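Local atomic coordinates of alpha-1,2-mannosidase (Bacteroides thetaiotaomicron, PDB entry 2WW2), a protein that hydrolyses alpha-mannosidic bonds with inversion of configuration, as a calcium-dependent glycoside hydrolase of family GH92 from a human gut symbiont. Residues 135-138 with 142-145; 341-344 with 349-352; 392-397 with 650-655. All coordinates share one frame; numbering follows the deposited sequence. Where two conformers were deposited one is given.

Contact 1 (135-138 with 142-145)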
loop_
_atom_site.group_PDB
_atom_site.type_symbol
_atom_site.label_atom_id
_atom_site.label_comp_id
_atom_site.label_asym_id
_atom_site.label_seq_id
_atom_site.Cartn_x
_atom_site.Cartn_y
_atom_site.Cartn_z
ATOM N N VAL A 135 -17.141 -45.290 -19.840
ATOM C CA VAL A 135 -18.263 -44.369 -19.896
ATOM C C VAL A 135 -19.531 -45.132 -19.505
ATOM O O VAL A 135 -19.783 -46.206 -20.038
ATOM C CB VAL A 135 -18.474 -43.766 -21.310
ATOM C CG1 VAL A 135 -19.670 -42.807 -21.276
ATOM C CG2 VAL A 135 -17.195 -43.062 -21.844
ATOM N N SER A 136 -20.294 -44.589 -18.554
ATOM C CA SER A 136 -21.607 -45.111 -18.211
ATOM C C SER A 136 -22.685 -44.153 -18.745
ATOM O O SER A 136 -22.845 -43.039 -18.230
ATOM C CB SER A 136 -21.712 -45.233 -16.688
ATOM O OG SER A 136 -22.937 -45.808 -16.303
ATOM N N PHE A 137 -23.414 -44.558 -19.784
ATOM C CA PHE A 137 -24.404 -43.668 -20.416
ATOM C C PHE A 137 -25.735 -43.714 -19.665
ATOM O O PHE A 137 -26.126 -44.772 -19.212
ATOM C CB PHE A 137 -24.666 -44.096 -21.877
ATOM C CG PHE A 137 -23.526 -43.791 -22.830
ATOM C CD1 PHE A 137 -23.330 -42.507 -23.316
ATOM C CD2 PHE A 137 -22.674 -44.793 -23.240
ATOM C CE1 PHE A 137 -22.311 -42.227 -24.196
ATOM C CE2 PHE A 137 -21.642 -44.528 -24.121
ATOM C CZ PHE A 137 -21.456 -43.233 -24.593
ATOM N N PRO A 138 -26.454 -42.580 -19.568
ATOM C CA PRO A 138 -27.789 -42.650 -18.961
ATOM C C PRO A 138 -28.711 -43.488 -19.825
ATOM O O PRO A 138 -28.669 -43.395 -21.045
ATOM C CB PRO A 138 -28.282 -41.196 -18.942
ATOM C CG PRO A 138 -27.277 -40.390 -19.717
ATOM C CD PRO A 138 -26.040 -41.212 -19.929
ATOM N N ASP A 142 -29.678 -41.048 -26.347
ATOM C CA ASP A 142 -28.676 -41.337 -27.391
ATOM C C ASP A 142 -27.285 -41.327 -26.756
ATOM O O ASP A 142 -27.041 -40.573 -25.818
ATOM C CB ASP A 142 -28.752 -40.316 -28.542
ATOM C CG ASP A 142 -30.065 -40.417 -29.338
ATOM O OD1 ASP A 142 -30.677 -41.496 -29.344
ATOM O OD2 ASP A 142 -30.480 -39.419 -29.959
ATOM N N GLN A 143 -26.385 -42.152 -27.279
ATOM C CA GLN A 143 -25.053 -42.345 -26.726
ATOM C C GLN A 143 -24.014 -41.979 -27.782
ATOM O O GLN A 143 -23.938 -42.633 -28.820
ATOM C CB GLN A 143 -24.859 -43.824 -26.356
ATOM C CG GLN A 143 -25.907 -44.405 -25.396
ATOM C CD GLN A 143 -25.690 -45.899 -25.150
ATOM O OE1 GLN A 143 -24.841 -46.513 -25.788
ATOM N NE2 GLN A 143 -26.478 -46.492 -24.234
ATOM N N TYR A 144 -23.213 -40.956 -27.521
ATOM C CA TYR A 144 -22.164 -40.565 -28.456
ATOM C C TYR A 144 -20.804 -40.427 -27.805
ATOM O O TYR A 144 -20.694 -40.197 -26.615
ATOM C CB TYR A 144 -22.465 -39.204 -29.057
ATOM C CG TYR A 144 -23.785 -39.086 -29.776
ATOM C CD1 TYR A 144 -23.909 -39.448 -31.117
ATOM C CD2 TYR A 144 -24.897 -38.578 -29.122
ATOM C CE1 TYR A 144 -25.126 -39.317 -31.779
ATOM C CE2 TYR A 144 -26.107 -38.445 -29.769
ATOM C CZ TYR A 144 -26.216 -38.813 -31.091
ATOM O OH TYR A 144 -27.423 -38.659 -31.714
ATOM N N VAL A 145 -19.766 -40.526 -28.624
ATOM C CA VAL A 145 -18.468 -39.997 -28.258
ATOM C C VAL A 145 -18.039 -39.104 -29.413
ATOM O O VAL A 145 -18.149 -39.505 -30.578
ATOM C CB VAL A 145 -17.441 -41.136 -28.057
ATOM C CG1 VAL A 145 -16.023 -40.561 -27.853
ATOM C CG2 VAL A 145 -17.882 -42.064 -26.901
HETATM O O HOH W 1 -28.684 -45.020 -23.444
HETATM O O HOH W 2 -26.916 -41.752 -23.161
#

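Contact 2 (341-344 with 349-352)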
loop_
_atom_site.group_PDB
_atom_site.type_symbol
_atom_site.label_atom_id
_atom_site.label_comp_id
_atom_site.label_asym_id
_atom_site.label_seq_id
_atom_site.Cartn_x
_atom_site.Cartn_y
_atom_site.Cartn_z
ATOM N N LEU A 341 16.126 -31.640 -7.003
ATOM C CA LEU A 341 15.407 -32.746 -6.374
ATOM C C LEU A 341 15.619 -34.035 -7.182
ATOM O O LEU A 341 15.829 -35.107 -6.602
ATOM C CB LEU A 341 13.899 -32.439 -6.218
ATOM C CG LEU A 341 13.128 -33.461 -5.363
ATOM C CD1 LEU A 341 13.546 -33.383 -3.899
ATOM C CD2 LEU A 341 11.570 -33.318 -5.471
ATOM N N PHE A 342 15.551 -33.952 -8.514
ATOM C CA PHE A 342 15.811 -35.140 -9.329
ATOM C C PHE A 342 17.220 -35.690 -9.072
ATOM O O PHE A 342 17.396 -36.895 -8.901
ATOM C CB PHE A 342 15.622 -34.885 -10.854
ATOM C CG PHE A 342 14.243 -34.399 -11.245
ATOM C CD1 PHE A 342 13.112 -34.720 -10.478
ATOM C CD2 PHE A 342 14.072 -33.627 -12.395
ATOM C CE1 PHE A 342 11.833 -34.260 -10.858
ATOM C CE2 PHE A 342 12.805 -33.156 -12.767
ATOM C CZ PHE A 342 11.683 -33.474 -11.992
ATOM N N THR A 343 18.228 -34.826 -9.031
ATOM C CA THR A 343 19.595 -35.338 -8.863
ATOM C C THR A 343 19.726 -36.123 -7.573
ATOM O O THR A 343 20.597 -36.981 -7.465
ATOM C CB THR A 343 20.682 -34.210 -8.851
ATOM O OG1 THR A 343 20.469 -33.360 -7.722
ATOM C CG2 THR A 343 20.633 -33.380 -10.148
ATOM N N LEU A 344 18.878 -35.824 -6.588
ATOM C CA LEU A 344 18.983 -36.468 -5.277
ATOM C C LEU A 344 18.136 -37.741 -5.215
ATOM O O LEU A 344 18.640 -38.827 -4.920
ATOM C CB LEU A 344 18.527 -35.496 -4.170
ATOM C CG LEU A 344 18.552 -36.016 -2.721
ATOM C CD1 LEU A 344 19.943 -36.545 -2.366
ATOM C CD2 LEU A 344 18.102 -34.918 -1.732
ATOM N N VAL A 349 16.464 -40.024 -13.706
ATOM C CA VAL A 349 15.841 -39.026 -14.573
ATOM C C VAL A 349 16.868 -37.991 -15.041
ATOM O O VAL A 349 16.974 -37.717 -16.243
ATOM C CB VAL A 349 14.642 -38.358 -13.898
ATOM C CG1 VAL A 349 14.012 -37.311 -14.851
ATOM C CG2 VAL A 349 13.619 -39.447 -13.528
ATOM N N SER A 350 17.666 -37.470 -14.108
ATOM C CA SER A 350 18.695 -36.482 -14.468
ATOM C C SER A 350 19.708 -37.073 -15.446
ATOM O O SER A 350 20.246 -36.357 -16.304
ATOM C CB SER A 350 19.415 -35.964 -13.219
ATOM O OG SER A 350 18.480 -35.502 -12.250
ATOM N N GLU A 351 19.994 -38.366 -15.308
ATOM C CA GLU A 351 20.907 -39.031 -16.255
ATOM C C GLU A 351 20.416 -38.859 -17.700
ATOM O O GLU A 351 21.219 -38.624 -18.610
ATOM C CB GLU A 351 21.079 -40.530 -15.935
ATOM C CG GLU A 351 21.920 -40.806 -14.686
ATOM C CD GLU A 351 21.977 -42.276 -14.299
ATOM O OE1 GLU A 351 21.233 -43.100 -14.865
ATOM O OE2 GLU A 351 22.780 -42.609 -13.416
ATOM N N ARG A 352 19.109 -39.013 -17.913
ATOM C CA ARG A 352 18.533 -38.915 -19.260
ATOM C C ARG A 352 18.282 -37.454 -19.677
ATOM O O ARG A 352 18.459 -37.091 -20.856
ATOM C CB ARG A 352 17.232 -39.729 -19.355
ATOM C CG ARG A 352 17.412 -41.217 -19.032
ATOM C CD ARG A 352 16.134 -42.015 -19.285
ATOM N NE ARG A 352 15.076 -41.678 -18.336
ATOM C CZ ARG A 352 14.732 -42.444 -17.301
ATOM N NH1 ARG A 352 15.378 -43.582 -17.076
ATOM N NH2 ARG A 352 13.755 -42.070 -16.483
#

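Contact 3 (392-397 with 650-655)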
loop_
_atom_site.group_PDB
_atom_site.type_symbol
_atom_site.label_atom_id
_atom_site.label_comp_id
_atom_site.label_asym_id
_atom_site.label_seq_id
_atom_site.Cartn_x
_atom_site.Cartn_y
_atom_site.Cartn_z
ATOM N N TRP A 392 26.618 -32.989 -12.725
ATOM C CA TRP A 392 27.995 -33.460 -12.840
ATOM C C TRP A 392 28.684 -33.484 -11.477
ATOM O O TRP A 392 29.424 -34.428 -11.159
ATOM C CB TRP A 392 28.767 -32.562 -13.804
ATOM C CG TRP A 392 30.102 -33.118 -14.217
ATOM C CD1 TRP A 392 31.299 -32.917 -13.598
ATOM C CD2 TRP A 392 30.372 -33.958 -15.348
ATOM N NE1 TRP A 392 32.301 -33.574 -14.273
ATOM C CE2 TRP A 392 31.756 -34.218 -15.354
ATOM C CE3 TRP A 392 29.578 -34.504 -16.359
ATOM C CZ2 TRP A 392 32.365 -35.029 -16.324
ATOM C CZ3 TRP A 392 30.183 -35.304 -17.328
ATOM C CH2 TRP A 392 31.561 -35.550 -17.303
ATOM N N MET A 393 28.445 -32.446 -10.675
ATOM C CA MET A 393 29.154 -32.324 -9.403
ATOM C C MET A 393 28.604 -33.287 -8.366
ATOM O O MET A 393 29.181 -33.446 -7.294
ATOM C CB MET A 393 29.102 -30.895 -8.883
ATOM C CG MET A 393 29.772 -29.903 -9.815
ATOM S SD MET A 393 31.453 -30.391 -10.250
ATOM C CE MET A 393 31.793 -29.212 -11.529
ATOM N N LYS A 394 27.483 -33.921 -8.700
ATOM C CA LYS A 394 26.851 -34.903 -7.852
ATOM C C LYS A 394 27.082 -36.308 -8.394
ATOM O O LYS A 394 26.448 -37.267 -7.936
ATOM C CB LYS A 394 25.341 -34.621 -7.760
ATOM C CG LYS A 394 25.033 -33.379 -6.966
ATOM C CD LYS A 394 23.575 -32.948 -7.087
ATOM C CE LYS A 394 23.307 -31.755 -6.156
ATOM N NZ LYS A 394 21.878 -31.338 -6.249
ATOM N N GLY A 395 27.981 -36.430 -9.364
ATOM C CA GLY A 395 28.375 -37.744 -9.871
ATOM C C GLY A 395 27.471 -38.292 -10.960
ATOM O O GLY A 395 27.584 -39.452 -11.335
ATOM N N ILE A 396 26.575 -37.448 -11.473
ATOM C CA ILE A 396 25.726 -37.814 -12.595
ATOM C C ILE A 396 26.425 -37.307 -13.838
ATOM O O ILE A 396 26.450 -36.094 -14.124
ATOM C CB ILE A 396 24.333 -37.169 -12.455
ATOM C CG1 ILE A 396 23.688 -37.648 -11.149
ATOM C CG2 ILE A 396 23.460 -37.501 -13.660
ATOM C CD1 ILE A 396 22.393 -36.925 -10.789
ATOM N N GLN A 397 27.038 -38.245 -14.552
ATOM C CA GLN A 397 27.976 -37.909 -15.609
ATOM C C GLN A 397 27.746 -38.792 -16.823
ATOM O O GLN A 397 28.543 -39.667 -17.121
ATOM C CB GLN A 397 29.417 -38.037 -15.081
ATOM C CG GLN A 397 29.676 -37.091 -13.908
ATOM C CD GLN A 397 31.089 -37.172 -13.354
ATOM O OE1 GLN A 397 31.885 -38.022 -13.760
ATOM N NE2 GLN A 397 31.421 -36.255 -12.438
ATOM N N PRO A 650 27.501 -28.967 -4.691
ATOM C CA PRO A 650 26.735 -30.099 -4.156
ATOM C C PRO A 650 26.528 -30.008 -2.630
ATOM O O PRO A 650 27.067 -30.825 -1.869
ATOM C CB PRO A 650 27.572 -31.324 -4.575
ATOM C CG PRO A 650 28.996 -30.796 -4.702
ATOM C CD PRO A 650 28.821 -29.368 -5.222
ATOM N N GLU A 651 25.743 -29.014 -2.209
ATOM C CA GLU A 651 25.503 -28.688 -0.790
ATOM C C GLU A 651 24.041 -28.334 -0.669
ATOM O O GLU A 651 23.488 -27.707 -1.578
ATOM C CB GLU A 651 26.219 -27.378 -0.393
ATOM C CG GLU A 651 27.590 -27.516 0.129
ATOM C CD GLU A 651 28.245 -26.185 0.392
ATOM O OE1 GLU A 651 27.615 -25.091 0.284
ATOM O OE2 GLU A 651 29.434 -26.238 0.696
ATOM N N TYR A 652 23.441 -28.636 0.480
ATOM C CA TYR A 652 22.081 -28.195 0.756
ATOM C C TYR A 652 22.065 -27.466 2.094
ATOM O O TYR A 652 22.464 -28.046 3.115
ATOM C CB TYR A 652 21.135 -29.417 0.816
ATOM C CG TYR A 652 21.181 -30.305 -0.410
ATOM C CD1 TYR A 652 20.237 -30.171 -1.425
ATOM C CD2 TYR A 652 22.179 -31.271 -0.558
ATOM C CE1 TYR A 652 20.265 -30.978 -2.537
ATOM C CE2 TYR A 652 22.221 -32.075 -1.672
ATOM C CZ TYR A 652 21.254 -31.926 -2.657
ATOM O OH TYR A 652 21.302 -32.723 -3.769
ATOM N N ALA A 653 21.629 -26.201 2.098
ATOM C CA ALA A 653 21.552 -25.432 3.331
ATOM C C ALA A 653 20.421 -25.972 4.201
ATOM O O ALA A 653 19.339 -26.292 3.709
ATOM C CB ALA A 653 21.355 -23.932 3.043
ATOM N N ILE A 654 20.690 -26.078 5.496
ATOM C CA ILE A 654 19.721 -26.616 6.446
ATOM C C ILE A 654 18.696 -25.548 6.883
ATOM O O ILE A 654 19.049 -24.402 7.202
ATOM C CB ILE A 654 20.440 -27.305 7.631
ATOM C CG1 ILE A 654 21.110 -28.578 7.101
ATOM C CG2 ILE A 654 19.428 -27.680 8.762
ATOM C CD1 ILE A 654 22.124 -29.205 8.037
ATOM N N GLY A 655 17.424 -25.924 6.841
ATOM C CA GLY A 655 16.369 -25.040 7.306
ATOM C C GLY A 655 15.834 -25.612 8.598
ATOM O O GLY A 655 16.526 -25.630 9.620
#

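Contact 1 (135-138 with 142-145)
F137 and Q143 carry this contact, aromatic ring laid flat against aliphatic stem and amide. Q143 CB sits over the middle of the F137 ring, 3.6 Å from its centroid and only 8° off the normal, a CH-pi contact. From there Q143 runs extended (chi2 176°) across the same face, with CG 3.6 Å from F137 CG. Its amide ends nearly parallel to the ring, the planes 5° apart, and Q143 CD lies 3.7 Å from F137 CD2. The ring's opposite face rests on V135 CG1, two residues earlier in the chain, so F137 is sandwiched. At the ring's edge, Y144 O lies in the ring plane, 3.5 Å from F137 CE1, while V145 CG2 is a looser neighbour, 4.4 Å from F137 CZ.

The other side of the contact is held through water. No direct hydrogen bond joins the two segments; instead one water donates to P138 O at 2.9 Å and accepts from Q143 NE2 at 2.8 Å. A second water lies within bonding distance of both D142 O and P138 O, but which of them it serves is not settled. Q143 OE1 accepts from the backbone N of V223; with the water on NE2, this holds the amide at both ends over the ring.

Strand 130-136 pairs with 121-126 and 229-236, whereas 143-148 pairs with 80-86 and 216-221. Two consecutive strands that face each other through side chains across a short connection fit a beta-arch, consistent with the beta-sandwich build of the family 92 N-terminal domain.

Contact 2 (341-344 with 349-352)
S350 sets its hydroxyl against F342 CB and the backbone N of T343 in the first helix. The closest approaches are polar atom to carbon or to a badly aligned N-H. S350 OG lies 3.2 Å from F342 CB, a tight fit, and 3.3 Å from T343 N, but the angle there is too poor for a hydrogen bond. T343 CG2 also comes up to the hydroxyl, 3.7 Å from S350 OG. The serine's first torsion (chi1 -52°) sets OG beside its own backbone N and toward the first helix, and no hydrogen bond joins the two segments.

The apolar contact is a single, looser pair. F342 CD2 meets V349 CG1 at 4.4 Å, and both side chains also lean on W36, whose ring meets that of F342 edge-to-face, as does H339.

Polar bonding stays within each helix or leads elsewhere. T343 puts OG1 between its backbone N and carbonyl carbon (chi1 64°), turned back to bond P340 O in its own helix, and OG1 also bonds K394 NZ. L344 N bonds L341 O at 3.1 Å.

Helices 338-345 and 347-364, almost continuous in sequence, thus meet through a serine hydroxyl and a looser apolar pair at their junction. L341 faces helices 281-294 and 632-640, while R352 lies against strand 299-304 and bonds Y326 through NE.

Contact 3 (392-397 with 650-655)
K394 NZ is gripped by three groups: Y652 OH at 2.9 Å across the contact, the carboxylate of D390 one turn back in a salt bridge, and T343 OG1 of helix 338-345. The tyrosine oxygen is less surely placed, which leaves its bond somewhat doubtful. The lysine leaves helix 383-393 just where a Schellman motif ends it, and the tyrosine belongs to strand 651-654 of a small three-stranded antiparallel sheet. The two side chains come from opposite directions, the lysine fully extended beyond CG and the ring reaching it through its hydroxyl. In this buried lysine, the charge is probably favoured by D390. A leucine here would lack the ammonium, and D390 would probably be left without its charged mate and Y652 OH without this donor.

Nearer the lysine's backbone, P650 packs against the helix end. Its ring lies against the carbonyl and CB of M393, with P650 CG 3.7 Å from M393 O. P650 CB also touches the lysine stem, 4.0 Å from K394 CG. R460 of helix 444-465 and H703 also touch the proline.

In the Schellman motif G395, with phi at 86°, is the C-prime residue; I396 N bonds back to the carbonyl of the residue before W392. Q397 lays CG over the W392 ring and doubles the grip on the helix end: W392 O accepts from G395 N at 3.1 Å and, from the opposite face of its carbonyl plane, from Q397 NE2 at 3.0 Å with an N-H...O angle of 168°.

Contacts 2 and 3 are neighbours in the catalytic domain, their centres 11 Å apart, whereas contact 1 lies in the N-terminal domain, its centre about 53 Å from that of contact 3. Contact 2 is the most central, and all its touching residues are buried; contact 3 is only partly buried, and contact 1, though far from the chain's centre, buries three of its four touching residues. Contacts 2 and 3 hold different elements but meet at T343, whose OG1 probably bonds K394 NZ and whose CB packs on I396 CD1. Chemistry differs with place. Contact 1 relies on a ring-amide stack and water at strand ends, contact 2 on close packing round a serine hydroxyl, and contact 3 on a buried lysine.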